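Local coordinates for protein alpha-fucosidase (Bifidobacterium bifidum, PDB 2EAB) that probably hydrolyses alpha-1,2-L-fucosidic linkages, this chain being the catalytic portion of a longer 1,2-alpha-L-fucosidase, at residues Ala31-Gly36 / Phe758-Pro763; Ala116-Pro121 / Gln568-Thr573; Trp653-Ala658 / Ser666-Tyr671; Arg678-Leu683 / Arg708-Lys713. All coordinates share one frame; numbering follows the deposited sequence.

Contact 1 of 4, residues Ala31-Gly36 / Phe758-Pro763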
loop_
_atom_site.group_PDB
_atom_site.type_symbol
_atom_site.label_atom_id
_atom_site.label_comp_id
_atom_site.label_asym_id
_atom_site.label_seq_id
_atom_site.Cartn_x
_atom_site.Cartn_y
_atom_site.Cartn_z
ATOM N N ALA A 31 12.244 22.022 -5.928
ATOM C CA ALA A 31 12.486 20.616 -6.254
ATOM C C ALA A 31 13.926 20.234 -5.907
ATOM O O ALA A 31 14.570 19.451 -6.618
ATOM C CB ALA A 31 12.181 20.344 -7.725
ATOM N N THR A 32 14.415 20.780 -4.796
ATOM C CA THR A 32 15.823 20.656 -4.418
ATOM C C THR A 32 16.134 19.463 -3.515
ATOM O O THR A 32 17.295 19.243 -3.166
ATOM C CB THR A 32 16.348 21.936 -3.726
ATOM O OG1 THR A 32 15.638 22.142 -2.499
ATOM C CG2 THR A 32 16.180 23.153 -4.625
ATOM N N ALA A 33 15.115 18.705 -3.115
ATOM C CA ALA A 33 15.359 17.496 -2.329
ATOM C C ALA A 33 16.043 16.427 -3.185
ATOM O O ALA A 33 16.044 16.511 -4.413
ATOM C CB ALA A 33 14.069 16.966 -1.726
ATOM N N THR A 34 16.637 15.435 -2.532
ATOM C CA THR A 34 17.324 14.344 -3.225
ATOM C C THR A 34 16.446 13.752 -4.324
ATOM O O THR A 34 15.304 13.364 -4.070
ATOM C CB THR A 34 17.721 13.235 -2.242
ATOM O OG1 THR A 34 18.471 13.810 -1.167
ATOM C CG2 THR A 34 18.572 12.180 -2.924
ATOM N N ALA A 35 16.992 13.691 -5.535
ATOM C CA ALA A 35 16.260 13.194 -6.701
ATOM C C ALA A 35 16.124 11.675 -6.712
ATOM O O ALA A 35 15.043 11.143 -6.974
ATOM C CB ALA A 35 16.925 13.671 -7.981
ATOM N N GLY A 36 17.226 10.983 -6.433
ATOM C CA GLY A 36 17.246 9.525 -6.440
ATOM C C GLY A 36 17.466 8.947 -7.827
ATOM O O GLY A 36 17.470 9.669 -8.832
ATOM N N PHE A 758 4.602 14.088 -1.613
ATOM C CA PHE A 758 4.981 12.728 -1.981
ATOM C C PHE A 758 6.121 12.247 -1.088
ATOM O O PHE A 758 7.135 12.930 -0.913
ATOM C CB PHE A 758 5.436 12.642 -3.442
ATOM C CG PHE A 758 4.336 12.341 -4.439
ATOM C CD1 PHE A 758 3.059 11.919 -4.039
ATOM C CD2 PHE A 758 4.613 12.422 -5.802
ATOM C CE1 PHE A 758 2.067 11.625 -4.991
ATOM C CE2 PHE A 758 3.635 12.138 -6.757
ATOM C CZ PHE A 758 2.359 11.731 -6.352
ATOM N N ASP A 759 5.945 11.054 -0.528
ATOM C CA ASP A 759 6.999 10.371 0.208
ATOM C C ASP A 759 8.140 10.026 -0.731
ATOM O O ASP A 759 7.914 9.665 -1.894
ATOM C CB ASP A 759 6.443 9.090 0.834
ATOM C CG ASP A 759 7.513 8.217 1.457
ATOM O OD1 ASP A 759 7.902 8.468 2.609
ATOM O OD2 ASP A 759 7.954 7.241 0.797
ATOM N N TYR A 760 9.359 10.113 -0.214
ATOM C CA TYR A 760 10.505 9.740 -1.012
ATOM C C TYR A 760 11.493 8.824 -0.324
ATOM O O TYR A 760 11.625 8.817 0.902
ATOM C CB TYR A 760 11.178 10.958 -1.652
ATOM C CG TYR A 760 12.036 11.864 -0.786
ATOM C CD1 TYR A 760 13.369 11.553 -0.522
ATOM C CD2 TYR A 760 11.541 13.079 -0.310
ATOM C CE1 TYR A 760 14.178 12.410 0.223
ATOM C CE2 TYR A 760 12.348 13.946 0.429
ATOM C CZ TYR A 760 13.659 13.599 0.694
ATOM O OH TYR A 760 14.481 14.436 1.416
ATOM N N HIS A 761 12.173 8.054 -1.166
ATOM C CA HIS A 761 13.147 7.056 -0.764
ATOM C C HIS A 761 14.611 7.570 -0.699
ATOM O O HIS A 761 15.327 7.151 0.199
ATOM C CB HIS A 761 12.982 5.814 -1.661
ATOM C CG HIS A 761 13.929 4.693 -1.367
ATOM N ND1 HIS A 761 15.220 4.663 -1.851
ATOM C CD2 HIS A 761 13.755 3.532 -0.690
ATOM C CE1 HIS A 761 15.807 3.545 -1.460
ATOM N NE2 HIS A 761 14.939 2.840 -0.757
ATOM N N ALA A 762 15.110 8.424 -1.605
ATOM C CA ALA A 762 14.528 8.870 -2.869
ATOM C C ALA A 762 14.672 7.758 -3.915
ATOM O O ALA A 762 15.452 6.825 -3.718
ATOM C CB ALA A 762 15.267 10.121 -3.338
ATOM N N PRO A 763 13.935 7.847 -5.039
ATOM C CA PRO A 763 12.984 8.861 -5.469
ATOM C C PRO A 763 11.603 8.665 -4.833
ATOM O O PRO A 763 11.465 7.921 -3.852
ATOM C CB PRO A 763 12.926 8.631 -6.978
ATOM C CG PRO A 763 13.071 7.154 -7.104
ATOM C CD PRO A 763 14.087 6.783 -6.054
HETATM O O HOH W 1 16.670 15.919 0.376
#
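A762 turns its methyl group toward the 31-36 segment, where A762 CB lies 3.3 Å from T34 O. The same methyl also meets the CA of G36. T34 CG2, trans to the backbone N, touches A762 CB at 3.9 Å, with OG1 beside that N and trans to the carbonyl carbon. A762 is presented by an unusual backbone, since the peptide bonds before A762 and before P763 are both cis, and H761 N bonds to P763 O within the same loop. P763 enters with its CB, which rests 3.3 Å from A35 O. At G36 the two segments come so close that a side chain would run into the A762-P763 peptide, and its positive phi (84°) also suits a residue without CB. The Y760 ring approaches A33 and T34 obliquely. Its CG is tucked between the backbone N and the carbonyl carbon (chi1 76°), and Y760 CE2 comes to 4.1 Å from A33 CB. Beyond the ring, water 1 joins the two segments: it accepts from T34 N at 2.9 Å and is hydrogen-bonded to Y760 OH at 2.8 Å. Around this join, Y754 stacks on the Y760 ring and bonds to T34 O, and Q48 of helix 42-50 bonds to A35 O. The pairing of a loop of the N-terminal domain with a loop before helix 767-780 of the catalytic domain thus rests on methyl and ring contacts plus one water, with the carbonyl oxygens that face A762 and P763 receiving their hydrogen bonds from neighbouring side chains.

Contact 2 of 4, residues Ala116-Pro121 / Gln568-Thr573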
loop_
_atom_site.group_PDB
_atom_site.type_symbol
_atom_site.label_atom_id
_atom_site.label_comp_id
_atom_site.label_asym_id
_atom_site.label_seq_id
_atom_site.Cartn_x
_atom_site.Cartn_y
_atom_site.Cartn_z
ATOM N N ALA A 116 24.641 -28.044 8.508
ATOM C CA ALA A 116 25.243 -26.826 7.971
ATOM C C ALA A 116 24.579 -25.589 8.580
ATOM O O ALA A 116 23.353 -25.544 8.733
ATOM C CB ALA A 116 25.144 -26.795 6.455
ATOM N N GLU A 117 25.398 -24.603 8.944
ATOM C CA GLU A 117 24.903 -23.329 9.462
ATOM C C GLU A 117 24.482 -22.421 8.319
ATOM O O GLU A 117 23.588 -21.582 8.470
ATOM C CB GLU A 117 25.982 -22.623 10.284
ATOM C CG GLU A 117 26.313 -23.280 11.620
ATOM C CD GLU A 117 27.198 -22.408 12.496
ATOM O OE1 GLU A 117 28.060 -21.684 11.954
ATOM O OE2 GLU A 117 27.035 -22.448 13.732
ATOM N N THR A 118 25.164 -22.565 7.187
ATOM C CA THR A 118 24.852 -21.802 5.985
ATOM C C THR A 118 25.025 -22.688 4.762
ATOM O O THR A 118 25.759 -23.680 4.800
ATOM C CB THR A 118 25.751 -20.550 5.815
ATOM O OG1 THR A 118 27.094 -20.948 5.509
ATOM C CG2 THR A 118 25.745 -19.672 7.061
ATOM N N VAL A 119 24.327 -22.323 3.690
ATOM C CA VAL A 119 24.472 -22.965 2.388
ATOM C C VAL A 119 24.529 -21.882 1.314
ATOM O O VAL A 119 24.319 -20.702 1.605
ATOM C CB VAL A 119 23.314 -23.957 2.088
ATOM C CG1 VAL A 119 23.360 -25.154 3.036
ATOM C CG2 VAL A 119 21.961 -23.263 2.150
ATOM N N ASN A 120 24.827 -22.278 0.081
ATOM C CA ASN A 120 24.783 -21.348 -1.041
ATOM C C ASN A 120 23.521 -21.581 -1.863
ATOM O O ASN A 120 23.466 -22.509 -2.667
ATOM C CB ASN A 120 26.024 -21.478 -1.926
ATOM C CG ASN A 120 26.000 -20.523 -3.106
ATOM O OD1 ASN A 120 25.080 -19.710 -3.250
ATOM N ND2 ASN A 120 27.010 -20.613 -3.958
ATOM N N PRO A 121 22.501 -20.727 -1.669
ATOM C CA PRO A 121 21.243 -20.898 -2.380
ATOM C C PRO A 121 21.204 -20.162 -3.719
ATOM O O PRO A 121 20.120 -19.938 -4.256
ATOM C CB PRO A 121 20.241 -20.286 -1.408
ATOM C CG PRO A 121 20.998 -19.156 -0.794
ATOM C CD PRO A 121 22.453 -19.568 -0.758
ATOM N N GLN A 568 20.838 -8.405 5.344
ATOM C CA GLN A 568 22.126 -8.594 6.011
ATOM C C GLN A 568 22.309 -10.049 6.419
ATOM O O GLN A 568 21.379 -10.846 6.307
ATOM C CB GLN A 568 22.281 -7.649 7.212
ATOM C CG GLN A 568 21.338 -7.952 8.365
ATOM C CD GLN A 568 21.661 -7.185 9.638
ATOM O OE1 GLN A 568 22.641 -6.440 9.714
ATOM N NE2 GLN A 568 20.828 -7.368 10.655
ATOM N N GLY A 569 23.510 -10.384 6.881
ATOM C CA GLY A 569 23.831 -11.738 7.295
ATOM C C GLY A 569 24.076 -12.669 6.120
ATOM O O GLY A 569 24.167 -12.222 4.969
ATOM N N PRO A 570 24.202 -13.976 6.401
ATOM C CA PRO A 570 24.441 -14.976 5.358
ATOM C C PRO A 570 23.251 -15.148 4.422
ATOM O O PRO A 570 22.097 -14.979 4.832
ATOM C CB PRO A 570 24.649 -16.274 6.147
ATOM C CG PRO A 570 24.919 -15.859 7.545
ATOM C CD PRO A 570 24.164 -14.587 7.741
ATOM N N LEU A 571 23.548 -15.520 3.181
ATOM C CA LEU A 571 22.541 -15.688 2.139
ATOM C C LEU A 571 21.520 -16.792 2.429
ATOM O O LEU A 571 20.341 -16.659 2.093
ATOM C CB LEU A 571 23.246 -15.985 0.816
ATOM C CG LEU A 571 22.909 -15.192 -0.448
ATOM C CD1 LEU A 571 22.736 -13.706 -0.155
ATOM C CD2 LEU A 571 24.009 -15.405 -1.470
ATOM N N GLY A 572 21.974 -17.881 3.041
ATOM C CA GLY A 572 21.128 -19.046 3.244
ATOM C C GLY A 572 21.384 -19.707 4.577
ATOM O O GLY A 572 22.374 -20.415 4.748
ATOM N N THR A 573 20.494 -19.451 5.529
ATOM C CA THR A 573 20.548 -20.087 6.843
ATOM C C THR A 573 19.376 -21.056 6.995
ATOM O O THR A 573 18.506 -21.141 6.119
ATOM C CB THR A 573 20.528 -19.050 7.989
ATOM O OG1 THR A 573 19.274 -18.356 7.994
ATOM C CG2 THR A 573 21.652 -18.039 7.826
HETATM O O HOH W 2 24.835 -18.489 3.172
#
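V119 N donates to G572 O at 2.9 Å, the one direct hydrogen bond between 116-121 and 568-573, with an N-H...O angle of 155°. The CA-H of T118 approaches the same oxygen, T118 CA to G572 O being 3.1 Å. On the other side of the pair, water 2 stands between the backbones, donating a hydrogen bond to V119 O and accepting one from G572 N, so the two backbones, running antiparallel here, are joined by one direct bond and one water. With OG1 set between the backbone N and the carbonyl carbon (chi1 69°), T118 CG2 points away from the carbonyl carbon and meets P570 CB at 3.7 Å, the two side chains crossing at about a right angle. P121 sets its ring against the corner at L571 and the backbone of G572, with P121 CD 4.0 Å from L571 CB. With an alanine here in place of P121, the CG and CD that touch L571 and G572 go, which would probably open a gap against them and leave the N120-P121 backbone freer to turn. Further out, V119 packs on L108 and L112 of helix 103-113, F499 touches both P121 and L571, and E117 forms a salt bridge with K662. The arrangement is that of a loop laid against an edge strand: 572-574 is an outermost strand of a small three-stranded antiparallel sheet in the catalytic domain, and the loop comes from the N-terminal domain of this family 95 glycoside hydrolase.

Contact 3 of 4, residues Trp653-Ala658 / Ser666-Tyr671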
loop_
_atom_site.group_PDB
_atom_site.type_symbol
_atom_site.label_atom_id
_atom_site.label_comp_id
_atom_site.label_asym_id
_atom_site.label_seq_id
_atom_site.Cartn_x
_atom_site.Cartn_y
_atom_site.Cartn_z
ATOM N N TRP A 653 18.456 -14.500 13.703
ATOM C CA TRP A 653 18.763 -15.864 13.269
ATOM C C TRP A 653 18.775 -16.791 14.468
ATOM O O TRP A 653 19.120 -16.376 15.575
ATOM C CB TRP A 653 20.126 -15.932 12.581
ATOM C CG TRP A 653 20.222 -15.057 11.381
ATOM C CD1 TRP A 653 19.856 -15.371 10.098
ATOM C CD2 TRP A 653 20.699 -13.712 11.346
ATOM N NE1 TRP A 653 20.082 -14.299 9.268
ATOM C CE2 TRP A 653 20.604 -13.268 10.007
ATOM C CE3 TRP A 653 21.210 -12.836 12.316
ATOM C CZ2 TRP A 653 20.993 -11.986 9.617
ATOM C CZ3 TRP A 653 21.598 -11.567 11.927
ATOM C CH2 TRP A 653 21.488 -11.153 10.589
ATOM N N TYR A 654 18.429 -18.051 14.251
ATOM C CA TYR A 654 18.354 -19.004 15.362
ATOM C C TYR A 654 19.710 -19.450 15.895
ATOM O O TYR A 654 19.784 -19.996 16.999
ATOM C CB TYR A 654 17.406 -20.176 15.032
ATOM C CG TYR A 654 16.019 -19.651 14.785
ATOM C CD1 TYR A 654 15.326 -18.996 15.805
ATOM C CD2 TYR A 654 15.424 -19.729 13.527
ATOM C CE1 TYR A 654 14.067 -18.455 15.587
ATOM C CE2 TYR A 654 14.160 -19.189 13.300
ATOM C CZ TYR A 654 13.491 -18.553 14.333
ATOM O OH TYR A 654 12.250 -18.011 14.095
ATOM N N PHE A 655 20.777 -19.196 15.139
ATOM C CA PHE A 655 22.132 -19.436 15.652
ATOM C C PHE A 655 22.724 -18.258 16.441
ATOM O O PHE A 655 23.857 -18.334 16.928
ATOM C CB PHE A 655 23.102 -19.941 14.558
ATOM C CG PHE A 655 23.235 -19.040 13.341
ATOM C CD1 PHE A 655 23.321 -17.654 13.448
ATOM C CD2 PHE A 655 23.339 -19.612 12.076
ATOM C CE1 PHE A 655 23.468 -16.854 12.314
ATOM C CE2 PHE A 655 23.485 -18.824 10.940
ATOM C CZ PHE A 655 23.548 -17.443 11.059
ATOM N N GLU A 656 21.955 -17.179 16.570
ATOM C CA GLU A 656 22.408 -15.960 17.233
ATOM C C GLU A 656 22.523 -16.131 18.750
ATOM O O GLU A 656 21.737 -16.851 19.364
ATOM C CB GLU A 656 21.428 -14.836 16.894
ATOM C CG GLU A 656 21.767 -13.449 17.411
ATOM C CD GLU A 656 20.802 -12.400 16.885
ATOM O OE1 GLU A 656 20.562 -11.399 17.590
ATOM O OE2 GLU A 656 20.271 -12.582 15.764
ATOM N N GLY A 657 23.520 -15.474 19.339
ATOM C CA GLY A 657 23.658 -15.403 20.796
ATOM C C GLY A 657 23.412 -13.968 21.216
ATOM O O GLY A 657 22.261 -13.528 21.321
ATOM N N ALA A 658 24.496 -13.234 21.448
ATOM C CA ALA A 658 24.422 -11.791 21.606
ATOM C C ALA A 658 24.114 -11.163 20.248
ATOM O O ALA A 658 24.251 -11.815 19.207
ATOM C CB ALA A 658 25.726 -11.248 22.166
ATOM N N SER A 666 31.363 -15.687 18.053
ATOM C CA SER A 666 31.919 -15.260 16.770
ATOM C C SER A 666 30.940 -14.396 15.977
ATOM O O SER A 666 29.732 -14.403 16.229
ATOM C CB SER A 666 32.389 -16.458 15.935
ATOM O OG SER A 666 31.308 -17.290 15.568
ATOM N N THR A 667 31.489 -13.652 15.021
ATOM C CA THR A 667 30.737 -12.742 14.166
ATOM C C THR A 667 29.735 -13.479 13.279
ATOM O O THR A 667 30.045 -14.538 12.725
ATOM C CB THR A 667 31.714 -11.947 13.270
ATOM O OG1 THR A 667 32.610 -11.196 14.096
ATOM C CG2 THR A 667 30.979 -10.998 12.341
ATOM N N ILE A 668 28.527 -12.925 13.165
ATOM C CA ILE A 668 27.608 -13.342 12.114
ATOM C C ILE A 668 28.060 -12.618 10.847
ATOM O O ILE A 668 27.910 -11.403 10.733
ATOM C CB ILE A 668 26.131 -13.015 12.441
ATOM C CG1 ILE A 668 25.669 -13.802 13.674
ATOM C CG2 ILE A 668 25.238 -13.320 11.233
ATOM C CD1 ILE A 668 24.293 -13.403 14.198
ATOM N N SER A 669 28.643 -13.365 9.910
ATOM C CA SER A 669 29.189 -12.760 8.696
ATOM C C SER A 669 28.100 -12.046 7.916
ATOM O O SER A 669 27.028 -12.604 7.675
ATOM C CB SER A 669 29.884 -13.805 7.819
ATOM O OG SER A 669 31.073 -14.262 8.437
ATOM N N GLY A 670 28.377 -10.803 7.545
ATOM C CA GLY A 670 27.410 -9.995 6.820
ATOM C C GLY A 670 26.480 -9.166 7.690
ATOM O O GLY A 670 25.702 -8.364 7.168
ATOM N N TYR A 671 26.537 -9.358 9.009
ATOM C CA TYR A 671 25.778 -8.510 9.925
ATOM C C TYR A 671 26.390 -7.110 9.918
ATOM O O TYR A 671 27.617 -6.963 9.997
ATOM C CB TYR A 671 25.779 -9.091 11.344
ATOM C CG TYR A 671 25.100 -8.203 12.366
ATOM C CD1 TYR A 671 23.715 -8.246 12.545
ATOM C CD2 TYR A 671 25.843 -7.315 13.146
ATOM C CE1 TYR A 671 23.084 -7.430 13.479
ATOM C CE2 TYR A 671 25.224 -6.495 14.079
ATOM C CZ TYR A 671 23.842 -6.559 14.237
ATOM O OH TYR A 671 23.207 -5.756 15.152
#
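I668 plugs its side chain between W653, F655 and E656, joining two beta turns: a type I turn from W653 to E656 and a type II turn from I668 to Y671. Both belong to the long loop region between helices 632-639 and 697-711 of the catalytic domain. The packing is densest round the isoleucine. Its CG2 stands over one face of the indole in a CH-pi contact, 4.2 Å from the centroid of the W653 six-membered ring and 16° off the ring normal. The other branch, with CG1 placed beside the backbone N (chi1 -64°), carries CD1 to 3.7 Å from W653 CE3. F655 comes at this branch obliquely, F655 CE1 lying 4.0 Å from I668 CG1, and the aliphatic stem of E656 crosses it at about a right angle, with E656 CG against CD1. Behind the aromatic pair, T573 of strand 572-574 touches both W653 and F655. The contact thins toward Y671, which meets the indole at its edge, near the indole plane, with Y671 CD1 4.0 Å from W653 CZ3. The Y671 hydroxyl is bonded to N675. Here the second turn faces solvent: S669 and G670 at its tip are exposed, as is T667 just before it. The buried carboxylate of E656, by contrast, is well supplied, OE1 accepting from Q649 and OE2 from the backbone N of E652. Extended beyond CG, it also reaches back across its own turn, where W653 N makes a weak but nearly straight hydrogen bond to E656 OE2, 3.3 Å long at 163°.

Contact 4 of 4, residues Arg678-Leu683 / Arg708-Lys713. With EDO (1,2-ethanediol), chain D.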
loop_
_atom_site.group_PDB
_atom_site.type_symbol
_atom_site.label_atom_id
_atom_site.label_comp_id
_atom_site.label_asym_id
_atom_site.label_seq_id
_atom_site.Cartn_x
_atom_site.Cartn_y
_atom_site.Cartn_z
ATOM N N ARG A 678 19.325 -1.163 7.861
ATOM C CA ARG A 678 18.098 -0.481 7.453
ATOM C C ARG A 678 16.841 -1.349 7.569
ATOM O O ARG A 678 15.785 -0.870 7.994
ATOM C CB ARG A 678 18.236 0.068 6.032
ATOM C CG ARG A 678 17.101 0.977 5.617
ATOM C CD ARG A 678 17.461 1.729 4.363
ATOM N NE ARG A 678 16.435 2.696 3.996
ATOM C CZ ARG A 678 15.815 2.721 2.821
ATOM N NH1 ARG A 678 16.120 1.837 1.875
ATOM N NH2 ARG A 678 14.901 3.650 2.584
ATOM N N HIS A 679 16.952 -2.617 7.186
ATOM C CA HIS A 679 15.854 -3.560 7.344
ATOM C C HIS A 679 15.751 -4.025 8.792
ATOM O O HIS A 679 16.747 -4.065 9.509
ATOM C CB HIS A 679 16.074 -4.787 6.465
ATOM C CG HIS A 679 15.843 -4.552 5.005
ATOM N ND1 HIS A 679 16.749 -3.900 4.197
ATOM C CD2 HIS A 679 14.819 -4.922 4.203
ATOM C CE1 HIS A 679 16.279 -3.858 2.962
ATOM N NE2 HIS A 679 15.111 -4.470 2.938
ATOM N N MET A 680 14.538 -4.395 9.194
ATOM C CA MET A 680 14.277 -5.022 10.489
ATOM C C MET A 680 13.360 -6.211 10.221
ATOM O O MET A 680 12.221 -6.270 10.704
ATOM C CB MET A 680 13.619 -4.036 11.462
ATOM C CG MET A 680 14.300 -2.675 11.533
ATOM S SD MET A 680 13.664 -1.600 12.830
ATOM C CE MET A 680 11.924 -1.521 12.388
ATOM N N SER A 681 13.859 -7.154 9.433
ATOM C CA SER A 681 13.024 -8.237 8.917
ATOM C C SER A 681 12.520 -9.180 10.001
ATOM O O SER A 681 11.506 -9.845 9.827
ATOM C CB SER A 681 13.776 -9.019 7.841
ATOM O OG SER A 681 14.100 -8.181 6.747
ATOM N N HIS A 682 13.231 -9.218 11.119
ATOM C CA HIS A 682 12.866 -10.081 12.235
ATOM C C HIS A 682 11.830 -9.474 13.187
ATOM O O HIS A 682 11.459 -10.106 14.183
ATOM C CB HIS A 682 14.123 -10.471 13.012
ATOM C CG HIS A 682 14.847 -9.310 13.618
ATOM N ND1 HIS A 682 15.147 -8.166 12.910
ATOM C CD2 HIS A 682 15.352 -9.131 14.861
ATOM C CE1 HIS A 682 15.794 -7.327 13.699
ATOM N NE2 HIS A 682 15.931 -7.889 14.888
ATOM N N LEU A 683 11.352 -8.269 12.882
ATOM C CA LEU A 683 10.376 -7.612 13.748
ATOM C C LEU A 683 8.963 -7.556 13.170
ATOM O O LEU A 683 8.104 -6.858 13.700
ATOM C CB LEU A 683 10.861 -6.218 14.162
ATOM C CG LEU A 683 12.160 -6.184 14.976
ATOM C CD1 LEU A 683 12.502 -4.758 15.343
ATOM C CD2 LEU A 683 12.091 -7.063 16.228
ATOM N N ARG A 708 15.779 -0.120 19.421
ATOM C CA ARG A 708 16.727 0.903 19.862
ATOM C C ARG A 708 18.070 0.757 19.153
ATOM O O ARG A 708 18.620 1.747 18.664
ATOM C CB ARG A 708 16.906 0.901 21.384
ATOM C CG ARG A 708 15.717 1.477 22.150
ATOM C CD ARG A 708 16.063 1.791 23.605
ATOM N NE ARG A 708 16.676 0.660 24.298
ATOM C CZ ARG A 708 16.009 -0.304 24.928
ATOM N NH1 ARG A 708 14.682 -0.295 24.965
ATOM N NH2 ARG A 708 16.676 -1.285 25.526
ATOM N N TYR A 709 18.588 -0.467 19.083
ATOM C CA TYR A 709 19.837 -0.701 18.367
ATOM C C TYR A 709 19.729 -0.321 16.891
ATOM O O TYR A 709 20.652 0.265 16.328
ATOM C CB TYR A 709 20.286 -2.153 18.494
ATOM C CG TYR A 709 20.979 -2.496 19.793
ATOM C CD1 TYR A 709 22.249 -1.992 20.088
ATOM C CD2 TYR A 709 20.383 -3.355 20.712
ATOM C CE1 TYR A 709 22.897 -2.320 21.280
ATOM C CE2 TYR A 709 21.021 -3.691 21.903
ATOM C CZ TYR A 709 22.277 -3.172 22.183
ATOM O OH TYR A 709 22.915 -3.500 23.359
ATOM N N ARG A 710 18.602 -0.650 16.262
ATOM C CA ARG A 710 18.436 -0.358 14.839
ATOM C C ARG A 710 18.219 1.122 14.524
ATOM O O ARG A 710 18.642 1.594 13.469
ATOM C CB ARG A 710 17.292 -1.174 14.245
ATOM C CG ARG A 710 17.579 -1.698 12.842
ATOM C CD ARG A 710 18.574 -2.854 12.866
ATOM N NE ARG A 710 18.165 -3.940 11.973
ATOM C CZ ARG A 710 18.357 -5.233 12.217
ATOM N NH1 ARG A 710 18.968 -5.634 13.329
ATOM N NH2 ARG A 710 17.921 -6.132 11.340
ATOM N N CYS A 711 17.580 1.850 15.440
ATOM C CA CYS A 711 17.035 3.179 15.134
ATOM C C CYS A 711 17.824 4.358 15.696
ATOM O O CYS A 711 17.559 5.505 15.333
ATOM C CB CYS A 711 15.581 3.269 15.607
ATOM S SG CYS A 711 14.457 2.186 14.713
ATOM N N PHE A 712 18.778 4.068 16.577
ATOM C CA PHE A 712 19.571 5.094 17.251
ATOM C C PHE A 712 21.055 4.983 16.912
ATOM O O PHE A 712 21.587 3.883 16.731
ATOM C CB PHE A 712 19.397 4.990 18.772
ATOM C CG PHE A 712 18.070 5.491 19.277
ATOM C CD1 PHE A 712 17.966 6.757 19.843
ATOM C CD2 PHE A 712 16.926 4.699 19.202
ATOM C CE1 PHE A 712 16.743 7.231 20.318
ATOM C CE2 PHE A 712 15.699 5.162 19.677
ATOM C CZ PHE A 712 15.608 6.435 20.235
ATOM N N LYS A 713 21.712 6.134 16.815
ATOM C CA LYS A 713 23.168 6.201 16.802
ATOM C C LYS A 713 23.523 6.899 18.103
ATOM O O LYS A 713 23.267 8.095 18.260
ATOM C CB LYS A 713 23.675 6.987 15.591
ATOM C CG LYS A 713 25.199 7.026 15.458
ATOM C CD LYS A 713 25.653 7.875 14.278
ATOM C CE LYS A 713 25.653 7.092 12.972
ATOM N NZ LYS A 713 26.209 7.897 11.847
HETATM C C1 EDO D . 11.100 -7.199 5.183
HETATM O O1 EDO D . 12.300 -6.392 5.631
HETATM C C2 EDO D . 11.588 -7.996 3.909
HETATM O O2 EDO D . 11.807 -7.019 2.791
HETATM O O HOH W 3 16.730 -7.276 8.756
#
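The R710 guanidinium carries H682 CE1 over one face and takes H679 O and water 3 at its edge. The imidazole of H682 is inclined 28° to the guanidinium plane, and its CE1 comes within 3.4 Å of R710 NH2. L683 CG sits over the centre of one face of the H682 ring. The edge grip is side-on: R710 NE, 2.8 Å from H679 O, approaches in the carbonyl plane, while R710 NH2, 3.0 Å from H679 O, is tilted from it. Bends at chi2 (74°) and chi3 bring the guanidinium round to this carbonyl, and M680 slides past the stem in the opposite direction, M680 CG 3.7 Å from R710 CG. E652 forms a salt bridge with R710 NH2. A leucine in place of R710 would probably leave H679 O without its two N-H donors and E652 without its charged mate. Away from R710, by H679 and S681, an ethanediol, probably from the crystallisation liquor, lies with O1 at the edge of the H679 ring and donates from O1 to S681 OG at 2.8 Å. The whole is an arginine from the C-terminal end of helix 697-711 clamping a loop carbonyl within the family 95 catalytic domain.

In the fold
From the N terminus, contact 1 opens first, at 31-36, and closes last, at 758-763, so the other three lie within the loop it spans. Contact 2 opens at 116-121 and closes at 568-573; contacts 3 and 4 follow in series, each closing a short local loop, and none cross. Contacts 1 and 2 both tie the N-terminal domain to the catalytic domain, with centres about 34 Å apart, whereas contacts 3 and 4 are internal to the catalytic domain. Contacts 2 and 3 adjoin through a probable G569 N to G670 O hydrogen bond, Q568 packs on R710 of contact 4, and R678 of contact 4 touches H761 of contact 1.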